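Long-range contact in ATP-dependent kinase YFH7 (Saccharomyces cerevisiae, PDB 2GA8), which acts as an ATP-dependent kinase that could take part in endoplasmic reticulum membrane assembly: residues 95-101 with 125-130. Numbering follows the deposited sequence.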
# COMPACT_ATOMS: atom_id res chain seq x y z
N GLY A 95 -19.08 11.58 5.04
CA GLY A 95 -17.85 11.40 4.28
C GLY A 95 -17.94 10.38 3.16
O GLY A 95 -16.93 9.76 2.81
N LEU A 96 -19.13 10.21 2.60
CA LEU A 96 -19.33 9.25 1.52
C LEU A 96 -19.99 9.83 0.28
O LEU A 96 -20.59 10.90 0.32
CB LEU A 96 -20.18 8.08 2.04
CG LEU A 96 -19.52 7.15 3.06
CD1 LEU A 96 -20.55 6.17 3.60
CD2 LEU A 96 -18.38 6.39 2.40
N PHE A 97 -19.83 9.11 -0.83
CA PHE A 97 -20.42 9.48 -2.12
C PHE A 97 -21.44 8.37 -2.39
O PHE A 97 -21.13 7.38 -3.05
CB PHE A 97 -19.36 9.48 -3.23
CG PHE A 97 -18.30 10.53 -3.07
CD1 PHE A 97 -18.63 11.88 -3.14
CD2 PHE A 97 -16.97 10.18 -2.88
CE1 PHE A 97 -17.64 12.86 -3.02
CE2 PHE A 97 -15.98 11.15 -2.75
CZ PHE A 97 -16.32 12.50 -2.82
N LYS A 98 -22.64 8.54 -1.86
CA LYS A 98 -23.71 7.55 -1.99
C LYS A 98 -23.88 6.89 -3.36
O LYS A 98 -24.02 5.67 -3.45
CB LYS A 98 -25.04 8.16 -1.55
CG LYS A 98 -26.19 7.15 -1.48
CD LYS A 98 -27.47 7.82 -1.00
CE LYS A 98 -28.58 6.79 -0.79
NZ LYS A 98 -28.86 6.01 -2.03
N ASP A 99 -23.87 7.69 -4.42
CA ASP A 99 -24.07 7.17 -5.76
C ASP A 99 -22.85 6.58 -6.48
O ASP A 99 -22.95 6.21 -7.65
CB ASP A 99 -24.69 8.25 -6.65
CG ASP A 99 -25.99 8.80 -6.09
OD1 ASP A 99 -26.84 7.99 -5.66
OD2 ASP A 99 -26.17 10.03 -6.10
N HIS A 100 -21.71 6.48 -5.80
CA HIS A 100 -20.52 5.96 -6.46
C HIS A 100 -19.72 4.92 -5.67
O HIS A 100 -18.61 4.57 -6.06
CB HIS A 100 -19.59 7.12 -6.82
CG HIS A 100 -20.18 8.09 -7.80
ND1 HIS A 100 -20.36 7.78 -9.13
CD2 HIS A 100 -20.64 9.35 -7.64
CE1 HIS A 100 -20.91 8.81 -9.74
NE2 HIS A 100 -21.09 9.78 -8.86
N VAL A 101 -20.29 4.42 -4.58
CA VAL A 101 -19.59 3.44 -3.75
C VAL A 101 -19.13 2.16 -4.46
O VAL A 101 -18.20 1.50 -4.00
CB VAL A 101 -20.44 3.04 -2.52
CG1 VAL A 101 -20.65 4.26 -1.64
CG2 VAL A 101 -21.78 2.47 -2.97
N VAL A 125 -9.69 11.84 -2.30
CA VAL A 125 -10.67 10.79 -2.03
C VAL A 125 -11.26 10.20 -3.30
O VAL A 125 -11.30 10.86 -4.34
CB VAL A 125 -11.84 11.30 -1.16
CG1 VAL A 125 -11.34 11.68 0.22
CG2 VAL A 125 -12.52 12.50 -1.82
N ALA A 126 -11.70 8.95 -3.21
CA ALA A 126 -12.31 8.27 -4.34
C ALA A 126 -13.65 7.70 -3.89
O ALA A 126 -14.31 8.26 -3.03
CB ALA A 126 -11.39 7.17 -4.86
N ARG A 127 -14.05 6.56 -4.45
CA ARG A 127 -15.36 6.01 -4.11
C ARG A 127 -15.58 5.61 -2.66
O ARG A 127 -16.71 5.46 -2.23
CB ARG A 127 -15.71 4.85 -5.05
CG ARG A 127 -15.03 3.52 -4.77
CD ARG A 127 -15.48 2.53 -5.85
NE ARG A 127 -15.64 1.17 -5.35
CZ ARG A 127 -14.73 0.21 -5.47
NH1 ARG A 127 -13.58 0.45 -6.08
NH2 ARG A 127 -14.99 -1.01 -5.01
N GLY A 128 -14.50 5.47 -1.90
CA GLY A 128 -14.62 5.10 -0.50
C GLY A 128 -14.86 6.29 0.41
O GLY A 128 -15.18 6.14 1.59
N GLY A 129 -14.70 7.49 -0.12
CA GLY A 129 -14.92 8.68 0.68
C GLY A 129 -13.75 9.01 1.59
O GLY A 129 -12.64 8.50 1.40
N THR A 130 -13.99 9.85 2.59
CA THR A 130 -12.94 10.28 3.50
C THR A 130 -12.24 9.18 4.28
O THR A 130 -11.09 9.35 4.70
CB THR A 130 -13.46 11.33 4.49
OG1 THR A 130 -14.51 10.77 5.28
CG2 THR A 130 -13.97 12.55 3.75
O HOH W 1 -15.80 7.46 3.92
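G95 and T130 are joined by a backbone hydrogen bond in a buried contact between two loops, the chain after helix 84-92 and the turn that leads from strand 123-125 toward strand 134-136 of the mixed sheet. T130 N donates to G95 O (2.9 Å), and the same oxygen accepts a hydrogen bond from a water whose other hydrogen goes to G128 O. With a weaker CA-H...O contact from G129 CA (3.1 Å), three interactions converge on G95 O. Residues 126-129 form a type I beta turn, closed by G129 N on A126 O. The F97 ring edge meets A126 O, at the start of the turn, 3.3 Å from CD2, and V125 CG2, at the end of strand 123-125, 3.8 Å from CE2. At the far end R127 runs alongside the backbone of H100 and V101, its CB 3.1 Å from H100 O. A bend at chi3 (-144°) accompanies the delivery of NE to V101 O, 2.9 Å away; the acceptor lies in the guanidinium plane, yet NE sits above the carbonyl plane. NH1 bonds N193 OD1, and G128 N donates to D191 OD2. Across the two segments both direct hydrogen bonds end on main-chain carbonyls, and positive phi at G95 and G129 suits their close backbone approach, while R127 links V101 O to helix 192-206.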